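Local coordinates for SIRV1 hypothetical protein ORF119 (Sulfolobus islandicus rudivirus 1 variant xx, PDB 2X3G) that is formally uncharacterised but probably acts as an HUH-type replication initiator that nicks viral DNA, at residues Tyr13-Phe18 with Ile92-Lys97; Ile21-Lys26 with Asn61-His66; Ser48-Ile53 with Ile67-Asn72. All coordinates share one frame; numbering follows the deposited sequence.

Interaction 1: residues Tyr13-Phe18 with Ile92-Lys97; sequences YIYTYF and IELVPK
Y17 and L94 form a non-hydrogen-bonded antiparallel pair, their CA atoms 4.7 Å apart, and F18 and E93 follow as a hydrogen-bonded pair. The short strand axes run at 148° to one another, well short of strictly antiparallel. F18 N binds E93 O at 2.8 Å and E93 N returns a more bent bond to F18 O. Beyond the strand end, V95 N binds T16 O at 2.8 Å.

On one face of the sheet, L94 lies beside Y17, and the two side chains point the same way. L94 CD2 sits over the Y17 ring, 3.9 Å from its centroid, as a CH-pi contact, and the same methyl reaches the edge of the Y15 ring. I92 CG2 approaches Y17 CD1 obliquely, while Y17 OH is held by L75 N.

These strands, 15-22 and 89-94, are the first and last of a beta-alpha-beta-beta-alpha-beta ferredoxin-like unit; 15-22 is internal to the sheet and 89-94 is outermost within this chain. On the other face, F18 CB packs on V95 CG2 at 3.6 Å, beneath helix 99-109, whose V105 and M109 touch F18 and whose I102 touches V95.

The K97 chain bends at chi2 (-50°) and then runs extended, bringing NZ back to Y13 O at 2.8 Å. A weak bond links NZ to T16 OG1, which is also bound to H10 ND1, and H10 O takes NZ as well. One water accepts from K97 NZ and T16 N and donates to V95 O at 2.7 Å.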
loop_
_atom_site.group_PDB
_atom_site.type_symbol
_atom_site.label_atom_id
_atom_site.label_comp_id
_atom_site.label_asym_id
_atom_site.label_seq_id
_atom_site.Cartn_x
_atom_site.Cartn_y
_atom_site.Cartn_z
ATOM N N TYR A 13 -13.180 -17.692 -15.441
ATOM C CA TYR A 13 -12.030 -18.502 -15.827
ATOM C C TYR A 13 -12.000 -19.796 -15.045
ATOM O O TYR A 13 -12.323 -19.813 -13.870
ATOM C CB TYR A 13 -10.719 -17.707 -15.620
ATOM C CG TYR A 13 -10.550 -16.660 -16.679
ATOM C CD1 TYR A 13 -9.763 -16.897 -17.806
ATOM C CD2 TYR A 13 -11.229 -15.461 -16.623
ATOM C CE1 TYR A 13 -9.636 -15.957 -18.776
ATOM C CE2 TYR A 13 -11.101 -14.513 -17.592
ATOM C CZ TYR A 13 -10.312 -14.768 -18.690
ATOM O OH TYR A 13 -10.195 -13.841 -19.700
ATOM N N ILE A 14 -11.566 -20.880 -15.691
ATOM C CA ILE A 14 -11.617 -22.182 -15.036
ATOM C C ILE A 14 -10.695 -22.188 -13.824
ATOM O O ILE A 14 -11.093 -22.604 -12.736
ATOM C CB ILE A 14 -11.258 -23.320 -16.026
ATOM C CG1 ILE A 14 -12.340 -23.444 -17.104
ATOM C CG2 ILE A 14 -11.126 -24.643 -15.307
ATOM C CD1 ILE A 14 -11.890 -24.261 -18.282
ATOM N N TYR A 15 -9.501 -21.632 -14.001
ATOM C CA TYR A 15 -8.460 -21.688 -12.980
ATOM C C TYR A 15 -8.087 -20.305 -12.474
ATOM O O TYR A 15 -7.810 -19.410 -13.262
ATOM C CB TYR A 15 -7.213 -22.372 -13.526
ATOM C CG TYR A 15 -7.504 -23.720 -14.137
ATOM C CD1 TYR A 15 -7.803 -24.797 -13.322
ATOM C CD2 TYR A 15 -7.521 -23.910 -15.532
ATOM C CE1 TYR A 15 -8.117 -26.044 -13.870
ATOM C CE2 TYR A 15 -7.827 -25.131 -16.079
ATOM C CZ TYR A 15 -8.105 -26.201 -15.250
ATOM O OH TYR A 15 -8.412 -27.436 -15.768
ATOM N N THR A 16 -8.110 -20.155 -11.152
ATOM C CA THR A 16 -7.608 -18.966 -10.465
ATOM C C THR A 16 -6.485 -19.436 -9.545
ATOM O O THR A 16 -6.739 -20.125 -8.553
ATOM C CB THR A 16 -8.661 -18.306 -9.570
ATOM O OG1 THR A 16 -9.803 -17.885 -10.340
ATOM C CG2 THR A 16 -8.040 -17.097 -8.887
ATOM N N TYR A 17 -5.258 -19.079 -9.899
ATOM C CA TYR A 17 -4.084 -19.466 -9.118
ATOM C C TYR A 17 -3.637 -18.281 -8.282
ATOM O O TYR A 17 -3.462 -17.183 -8.814
ATOM C CB TYR A 17 -2.951 -19.864 -10.039
ATOM C CG TYR A 17 -3.189 -21.111 -10.838
ATOM C CD1 TYR A 17 -3.033 -22.356 -10.261
ATOM C CD2 TYR A 17 -3.590 -21.037 -12.176
ATOM C CE1 TYR A 17 -3.231 -23.512 -10.988
ATOM C CE2 TYR A 17 -3.791 -22.208 -12.924
ATOM C CZ TYR A 17 -3.610 -23.440 -12.299
ATOM O OH TYR A 17 -3.797 -24.604 -12.981
ATOM N N PHE A 18 -3.461 -18.521 -6.983
ATOM C CA PHE A 18 -2.939 -17.552 -6.031
ATOM C C PHE A 18 -1.519 -17.981 -5.712
ATOM O O PHE A 18 -1.310 -19.016 -5.093
ATOM C CB PHE A 18 -3.835 -17.492 -4.774
ATOM C CG PHE A 18 -3.286 -16.653 -3.664
ATOM C CD1 PHE A 18 -2.742 -15.409 -3.925
ATOM C CD2 PHE A 18 -3.329 -17.102 -2.358
ATOM C CE1 PHE A 18 -2.205 -14.647 -2.907
ATOM C CE2 PHE A 18 -2.821 -16.342 -1.332
ATOM C CZ PHE A 18 -2.254 -15.105 -1.603
ATOM N N ILE A 92 1.796 -22.061 -4.456
ATOM C CA ILE A 92 0.753 -21.941 -5.456
ATOM C C ILE A 92 -0.489 -22.664 -4.949
ATOM O O ILE A 92 -0.409 -23.805 -4.524
ATOM C CB ILE A 92 1.168 -22.514 -6.836
ATOM C CG1 ILE A 92 2.458 -21.871 -7.326
ATOM C CG2 ILE A 92 0.027 -22.335 -7.880
ATOM C CD1 ILE A 92 2.992 -22.440 -8.669
ATOM N N GLU A 93 -1.632 -21.980 -5.018
ATOM C CA GLU A 93 -2.903 -22.515 -4.555
ATOM C C GLU A 93 -3.910 -22.274 -5.664
ATOM O O GLU A 93 -3.868 -21.246 -6.339
ATOM C CB GLU A 93 -3.390 -21.785 -3.281
ATOM C CG GLU A 93 -2.647 -22.088 -1.991
ATOM C CD GLU A 93 -2.923 -23.482 -1.440
ATOM O OE1 GLU A 93 -3.920 -24.128 -1.853
ATOM O OE2 GLU A 93 -2.133 -23.942 -0.587
ATOM N N LEU A 94 -4.819 -23.218 -5.848
ATOM C CA LEU A 94 -5.980 -22.983 -6.679
ATOM C C LEU A 94 -7.022 -22.425 -5.772
ATOM O O LEU A 94 -7.347 -23.036 -4.757
ATOM C CB LEU A 94 -6.503 -24.284 -7.303
ATOM C CG LEU A 94 -6.217 -24.547 -8.768
ATOM C CD1 LEU A 94 -7.017 -25.799 -9.175
ATOM C CD2 LEU A 94 -6.577 -23.363 -9.672
ATOM N N VAL A 95 -7.554 -21.258 -6.107
ATOM C CA VAL A 95 -8.568 -20.643 -5.268
ATOM C C VAL A 95 -9.926 -21.230 -5.619
ATOM O O VAL A 95 -10.370 -21.082 -6.751
ATOM C CB VAL A 95 -8.631 -19.116 -5.479
ATOM C CG1 VAL A 95 -9.699 -18.528 -4.548
ATOM C CG2 VAL A 95 -7.245 -18.502 -5.210
ATOM N N PRO A 96 -10.608 -21.858 -4.645
ATOM C CA PRO A 96 -11.923 -22.426 -5.004
ATOM C C PRO A 96 -12.931 -21.363 -5.459
ATOM O O PRO A 96 -12.854 -20.185 -5.060
ATOM C CB PRO A 96 -12.386 -23.099 -3.707
ATOM C CG PRO A 96 -11.114 -23.280 -2.891
ATOM C CD PRO A 96 -10.284 -22.085 -3.224
ATOM N N LYS A 97 -13.900 -21.801 -6.254
ATOM C CA LYS A 97 -14.933 -20.908 -6.780
ATOM C C LYS A 97 -15.984 -20.541 -5.746
ATOM O O LYS A 97 -17.172 -20.910 -5.870
ATOM C CB LYS A 97 -15.606 -21.544 -7.990
ATOM C CG LYS A 97 -14.627 -21.886 -9.144
ATOM C CD LYS A 97 -13.723 -20.691 -9.509
ATOM C CE LYS A 97 -12.927 -21.019 -10.803
ATOM N NZ LYS A 97 -11.909 -19.988 -11.143
HETATM O O HOH W 1 -10.157 -21.560 -9.410
#

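Interaction 2: residues Ile21-Lys26 with Asn61-His66; sequences ITTNYK and NGLHYH
T23 and L63 lie side by side, and the T23 hydroxyl joins the two segments. T23 OG1 accepts from L63 N at 3.0 Å and donates to Y25 O at 2.7 Å, in the plane of that carbonyl and on a lone pair. It reaches both because chi1 of 65° sets OG1 between the backbone N and the carbonyl carbon. L63 N also makes a weak bond to T23 O, while T23 N binds L63 O. L63 CB and CG rest against the hydroxyl, and CG meets Y25 O at 3.4 Å. Next to them G62, lacking a side chain, lets T23 O come within 3.1 Å of its CA in a CA-H...O contact.

Farther along, I21 and Y65 exchange two nearly straight backbone bonds, I21 N to Y65 O and Y65 N to I21 O, and I21 CD1 packs on Y65 CB at 4.0 Å. On the other face, T22 OG1 lies 3.1 Å from H64 ND1, approaching the imidazole obliquely.

H64-Y65-H66 reads as the HUH motif of replication initiators, two histidines flanking a bulky hydrophobic residue on a central strand. In relatives such histidines bind a divalent metal; here H66 NE2 lies in the plane of the H64 ring at its edge.

Around this, H66 ND1 is bonded to T20 OG1, and its ring meets that of Y108 on helix 99-109, with E55 touching both histidines. Y65 turns to the opposite face, where F34 of helix 30-44 meets its ring edge-to-face and T30 OG1 binds its hydroxyl. L63 touches T30 as well. At the loop end, Y25 OH is tied to S86 O and its ring stacks on Y27, while K26 NZ binds S60 O.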
loop_
_atom_site.group_PDB
_atom_site.type_symbol
_atom_site.label_atom_id
_atom_site.label_comp_id
_atom_site.label_asym_id
_atom_site.label_seq_id
_atom_site.Cartn_x
_atom_site.Cartn_y
_atom_site.Cartn_z
ATOM N N ILE A 21 5.220 -15.320 -3.592
ATOM C CA ILE A 21 6.655 -15.466 -3.832
ATOM C C ILE A 21 7.375 -14.607 -2.807
ATOM O O ILE A 21 7.036 -13.436 -2.638
ATOM C CB ILE A 21 7.027 -15.029 -5.281
ATOM C CG1 ILE A 21 6.144 -15.753 -6.296
ATOM C CG2 ILE A 21 8.536 -15.241 -5.577
ATOM C CD1 ILE A 21 4.983 -14.916 -6.781
ATOM N N THR A 22 8.320 -15.211 -2.086
ATOM C CA THR A 22 9.184 -14.484 -1.184
ATOM C C THR A 22 10.644 -14.744 -1.524
ATOM O O THR A 22 11.021 -15.854 -1.904
ATOM C CB THR A 22 8.898 -14.892 0.273
ATOM O OG1 THR A 22 7.494 -14.695 0.542
ATOM C CG2 THR A 22 9.726 -14.064 1.233
ATOM N N THR A 23 11.471 -13.707 -1.402
ATOM C CA THR A 23 12.913 -13.885 -1.458
ATOM C C THR A 23 13.537 -13.291 -0.222
ATOM O O THR A 23 12.908 -12.496 0.472
ATOM C CB THR A 23 13.536 -13.201 -2.669
ATOM O OG1 THR A 23 13.376 -11.782 -2.556
ATOM C CG2 THR A 23 12.881 -13.677 -3.937
ATOM N N ASN A 24 14.780 -13.668 0.044
ATOM C CA ASN A 24 15.545 -13.059 1.133
ATOM C C ASN A 24 16.568 -12.051 0.609
ATOM O O ASN A 24 17.566 -11.786 1.258
ATOM C CB ASN A 24 16.214 -14.129 2.022
ATOM C CG ASN A 24 17.187 -15.017 1.264
ATOM O OD1 ASN A 24 17.335 -14.907 0.054
ATOM N ND2 ASN A 24 17.846 -15.916 1.982
ATOM N N TYR A 25 16.305 -11.485 -0.565
ATOM C CA TYR A 25 17.129 -10.399 -1.097
ATOM C C TYR A 25 16.289 -9.416 -1.898
ATOM O O TYR A 25 15.259 -9.787 -2.447
ATOM C CB TYR A 25 18.264 -10.951 -1.957
ATOM C CG TYR A 25 17.794 -11.794 -3.124
ATOM C CD1 TYR A 25 17.727 -13.178 -3.019
ATOM C CD2 TYR A 25 17.426 -11.210 -4.330
ATOM C CE1 TYR A 25 17.303 -13.958 -4.084
ATOM C CE2 TYR A 25 16.997 -11.983 -5.404
ATOM C CZ TYR A 25 16.939 -13.358 -5.273
ATOM O OH TYR A 25 16.516 -14.138 -6.323
ATOM N N LYS A 26 16.749 -8.166 -1.960
ATOM C CA LYS A 26 15.996 -7.077 -2.591
ATOM C C LYS A 26 16.540 -6.651 -3.955
ATOM O O LYS A 26 15.875 -5.906 -4.680
ATOM C CB LYS A 26 15.954 -5.866 -1.654
ATOM C CG LYS A 26 14.874 -5.962 -0.596
ATOM C CD LYS A 26 14.831 -4.733 0.304
ATOM C CE LYS A 26 13.463 -4.616 0.984
ATOM N NZ LYS A 26 13.496 -3.678 2.148
ATOM N N ASN A 61 14.169 -7.390 4.514
ATOM C CA ASN A 61 15.270 -8.223 4.008
ATOM C C ASN A 61 15.077 -8.699 2.553
ATOM O O ASN A 61 16.056 -8.887 1.824
ATOM C CB ASN A 61 15.492 -9.437 4.927
ATOM C CG ASN A 61 14.336 -10.430 4.891
ATOM O OD1 ASN A 61 13.179 -10.064 5.123
ATOM N ND2 ASN A 61 14.643 -11.692 4.592
ATOM N N GLY A 62 13.833 -8.896 2.128
ATOM C CA GLY A 62 13.589 -9.477 0.817
ATOM C C GLY A 62 12.401 -8.922 0.080
ATOM O O GLY A 62 11.880 -7.862 0.428
ATOM N N LEU A 63 12.001 -9.644 -0.964
ATOM C CA LEU A 63 10.821 -9.308 -1.759
ATOM C C LEU A 63 9.646 -10.167 -1.316
ATOM O O LEU A 63 9.820 -11.298 -0.844
ATOM C CB LEU A 63 11.078 -9.558 -3.250
ATOM C CG LEU A 63 12.298 -8.875 -3.870
ATOM C CD1 LEU A 63 12.751 -9.599 -5.153
ATOM C CD2 LEU A 63 11.998 -7.411 -4.120
ATOM N N HIS A 64 8.450 -9.617 -1.491
ATOM C CA HIS A 64 7.221 -10.333 -1.228
ATOM C C HIS A 64 6.233 -9.960 -2.331
ATOM O O HIS A 64 5.851 -8.787 -2.452
ATOM C CB HIS A 64 6.694 -9.938 0.149
ATOM C CG HIS A 64 5.869 -10.993 0.806
ATOM N ND1 HIS A 64 6.425 -11.988 1.583
ATOM C CD2 HIS A 64 4.530 -11.201 0.824
ATOM C CE1 HIS A 64 5.463 -12.778 2.032
ATOM N NE2 HIS A 64 4.304 -12.320 1.590
ATOM N N TYR A 65 5.876 -10.942 -3.161
ATOM C CA TYR A 65 4.930 -10.743 -4.262
ATOM C C TYR A 65 3.707 -11.626 -4.062
ATOM O O TYR A 65 3.830 -12.752 -3.616
ATOM C CB TYR A 65 5.529 -11.148 -5.614
ATOM C CG TYR A 65 6.870 -10.565 -6.016
ATOM C CD1 TYR A 65 7.753 -11.322 -6.785
ATOM C CD2 TYR A 65 7.242 -9.272 -5.676
ATOM C CE1 TYR A 65 8.970 -10.825 -7.194
ATOM C CE2 TYR A 65 8.451 -8.756 -6.080
ATOM C CZ TYR A 65 9.318 -9.542 -6.842
ATOM O OH TYR A 65 10.522 -9.057 -7.259
ATOM N N HIS A 66 2.537 -11.123 -4.414
ATOM C CA HIS A 66 1.328 -11.947 -4.493
ATOM C C HIS A 66 0.766 -11.772 -5.884
ATOM O O HIS A 66 0.711 -10.660 -6.389
ATOM C CB HIS A 66 0.268 -11.543 -3.461
ATOM C CG HIS A 66 0.712 -11.658 -2.044
ATOM N ND1 HIS A 66 0.954 -12.868 -1.430
ATOM C CD2 HIS A 66 0.955 -10.707 -1.115
ATOM C CE1 HIS A 66 1.328 -12.656 -0.183
ATOM N NE2 HIS A 66 1.344 -11.353 0.031
#

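Interaction 3: residues Ser48-Ile53 with Ile67-Asn72; sequences SHVFSI and ILVFTN
V50 and I67 supply the closest apolar fit of this strand pair. V50 CG1 reaches diagonally to I67 CG2 at 3.6 Å, and its other methyl, CG2, faces V69 CG2 more loosely at 4.3 Å. The V50 torsion (chi1 179°) turns CG1 toward I67 and leaves CG2 toward V69, so that the one residue fits between two same-face residues of the partner strand. S52 is the small member of this face, its CB lying 4.4 Å from I67 CG1. Helix 30-44 covers the face: I41 packs on both V50 and V69, F34 touches S52, and R38 binds S52 OG and V50 O. Just before the strand, S48 CB abuts F70 O at 3.3 Å, and S48 OG is bonded to D45 O.

The strands form a beta hairpin at the side of the ferredoxin-like sheet, almost exactly antiparallel at 176°, with paired backbone bonds at H49-F70 and F51-L68.

The reverse face carries larger groups. F51 and L68 touch mainly at their bases, CB to CB 4.1 Å, because the F51 ring swings away with CG anti to the backbone N (chi1 -177°). M109 of helix 99-109 packs on both residues. At the next pair, F70 turns its ring edge to H49 O, 3.6 Å from F70 CD1, and CD1 also lies 4.0 Å from H49 CB. The F9 ring joins them, stacking on H49 and meeting F70 edge-to-face.

At its outer side, strand 49-55 pairs with a strand of the second subunit through F51, S52 and I53. H49 ND1 there binds the terminal carboxylate of S119 of that subunit.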
loop_
_atom_site.group_PDB
_atom_site.type_symbol
_atom_site.label_atom_id
_atom_site.label_comp_id
_atom_site.label_asym_id
_atom_site.label_seq_id
_atom_site.Cartn_x
_atom_site.Cartn_y
_atom_site.Cartn_z
ATOM N N SER A 48 -5.789 -14.837 -20.702
ATOM C CA SER A 48 -5.510 -14.818 -19.279
ATOM C C SER A 48 -5.441 -13.402 -18.745
ATOM O O SER A 48 -5.232 -12.450 -19.518
ATOM C CB SER A 48 -4.184 -15.529 -18.982
ATOM O OG SER A 48 -3.132 -14.988 -19.763
ATOM N N HIS A 49 -5.635 -13.286 -17.434
ATOM C CA HIS A 49 -5.429 -12.038 -16.687
ATOM C C HIS A 49 -4.552 -12.270 -15.480
ATOM O O HIS A 49 -4.541 -13.352 -14.902
ATOM C CB HIS A 49 -6.766 -11.466 -16.246
ATOM C CG HIS A 49 -7.613 -11.017 -17.392
ATOM N ND1 HIS A 49 -7.298 -9.920 -18.166
ATOM C CD2 HIS A 49 -8.745 -11.541 -17.920
ATOM C CE1 HIS A 49 -8.211 -9.775 -19.112
ATOM N NE2 HIS A 49 -9.105 -10.741 -18.982
ATOM N N VAL A 50 -3.790 -11.256 -15.108
ATOM C CA VAL A 50 -2.836 -11.392 -14.012
ATOM C C VAL A 50 -2.944 -10.155 -13.151
ATOM O O VAL A 50 -2.887 -9.032 -13.658
ATOM C CB VAL A 50 -1.403 -11.552 -14.497
ATOM C CG1 VAL A 50 -0.435 -11.654 -13.305
ATOM C CG2 VAL A 50 -1.261 -12.794 -15.388
ATOM N N PHE A 51 -3.180 -10.385 -11.862
ATOM C CA PHE A 51 -3.263 -9.334 -10.862
ATOM C C PHE A 51 -2.062 -9.525 -9.952
ATOM O O PHE A 51 -1.809 -10.637 -9.519
ATOM C CB PHE A 51 -4.565 -9.474 -10.087
ATOM C CG PHE A 51 -4.794 -8.401 -9.078
ATOM C CD1 PHE A 51 -4.770 -7.060 -9.447
ATOM C CD2 PHE A 51 -5.102 -8.719 -7.769
ATOM C CE1 PHE A 51 -4.985 -6.070 -8.516
ATOM C CE2 PHE A 51 -5.340 -7.733 -6.836
ATOM C CZ PHE A 51 -5.275 -6.402 -7.204
ATOM N N SER A 52 -1.309 -8.456 -9.709
ATOM C CA SER A 52 -0.048 -8.571 -8.994
ATOM C C SER A 52 0.094 -7.480 -7.965
ATOM O O SER A 52 -0.378 -6.358 -8.170
ATOM C CB SER A 52 1.132 -8.516 -9.974
ATOM O OG SER A 52 1.312 -7.211 -10.529
ATOM N N ILE A 53 0.751 -7.839 -6.856
ATOM C CA ILE A 53 1.052 -6.930 -5.759
ATOM C C ILE A 53 2.502 -7.150 -5.351
ATOM O O ILE A 53 2.921 -8.291 -5.169
ATOM C CB ILE A 53 0.170 -7.238 -4.520
ATOM C CG1 ILE A 53 -1.316 -7.227 -4.885
ATOM C CG2 ILE A 53 0.454 -6.242 -3.397
ATOM C CD1 ILE A 53 -1.817 -5.876 -5.257
ATOM N N ILE A 67 0.346 -12.875 -6.494
ATOM C CA ILE A 67 -0.114 -12.863 -7.855
ATOM C C ILE A 67 -1.365 -13.720 -7.980
ATOM O O ILE A 67 -1.371 -14.852 -7.515
ATOM C CB ILE A 67 0.981 -13.401 -8.800
ATOM C CG1 ILE A 67 2.267 -12.580 -8.683
ATOM C CG2 ILE A 67 0.531 -13.363 -10.250
ATOM C CD1 ILE A 67 3.314 -12.968 -9.721
ATOM N N LEU A 68 -2.420 -13.169 -8.588
ATOM C CA LEU A 68 -3.534 -13.984 -9.084
ATOM C C LEU A 68 -3.436 -14.138 -10.584
ATOM O O LEU A 68 -3.273 -13.163 -11.316
ATOM C CB LEU A 68 -4.888 -13.362 -8.782
ATOM C CG LEU A 68 -5.392 -13.447 -7.374
ATOM C CD1 LEU A 68 -6.716 -12.679 -7.319
ATOM C CD2 LEU A 68 -5.571 -14.887 -6.943
ATOM N N VAL A 69 -3.519 -15.379 -11.026
ATOM C CA VAL A 69 -3.518 -15.706 -12.452
ATOM C C VAL A 69 -4.889 -16.334 -12.740
ATOM O O VAL A 69 -5.265 -17.326 -12.131
ATOM C CB VAL A 69 -2.371 -16.668 -12.810
ATOM C CG1 VAL A 69 -2.500 -17.170 -14.264
ATOM C CG2 VAL A 69 -0.995 -15.996 -12.593
ATOM N N PHE A 70 -5.629 -15.716 -13.641
ATOM C CA PHE A 70 -6.876 -16.257 -14.161
ATOM C C PHE A 70 -6.637 -16.808 -15.560
ATOM O O PHE A 70 -6.221 -16.080 -16.442
ATOM C CB PHE A 70 -7.886 -15.139 -14.247
ATOM C CG PHE A 70 -8.072 -14.417 -12.965
ATOM C CD1 PHE A 70 -7.371 -13.236 -12.703
ATOM C CD2 PHE A 70 -8.944 -14.903 -11.998
ATOM C CE1 PHE A 70 -7.557 -12.554 -11.516
ATOM C CE2 PHE A 70 -9.139 -14.227 -10.832
ATOM C CZ PHE A 70 -8.436 -13.047 -10.576
ATOM N N THR A 71 -6.954 -18.082 -15.754
ATOM C CA THR A 71 -6.612 -18.785 -16.982
ATOM C C THR A 71 -7.533 -19.995 -17.172
ATOM O O THR A 71 -8.072 -20.552 -16.213
ATOM C CB THR A 71 -5.133 -19.238 -16.966
ATOM O OG1 THR A 71 -4.765 -19.815 -18.221
ATOM C CG2 THR A 71 -4.845 -20.251 -15.859
ATOM N N ASN A 72 -7.682 -20.396 -18.425
ATOM C CA ASN A 72 -8.537 -21.524 -18.780
ATOM C C ASN A 72 -7.703 -22.752 -19.079
ATOM O O ASN A 72 -8.237 -23.805 -19.435
ATOM C CB ASN A 72 -9.442 -21.121 -19.947
ATOM C CG ASN A 72 -10.473 -20.112 -19.539
ATOM O OD1 ASN A 72 -11.083 -20.252 -18.479
ATOM N ND2 ASN A 72 -10.680 -19.099 -20.351
#

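How the interactions relate
All three contacts belong to one four-stranded antiparallel sheet ordered 49-55, 64-71, 15-22, 89-94. Interactions 1 and 2 share strand 15-22 but lie towards its two ends, their centres about 22 Å apart; interactions 2 and 3 share strand 64-71, with centres about 19 Å apart. Interactions 1 and 3 are closer, about 9 Å between centres, where backbone bonds join Y15 to T71 and Y17 to V69. Along the chain, interaction 1 brackets the segments of both others, and those of 2 and 3 alternate. Interaction 2 carries the presumed active-site histidines, while interaction 3 lies at the edge through which the sheet continues into the second subunit.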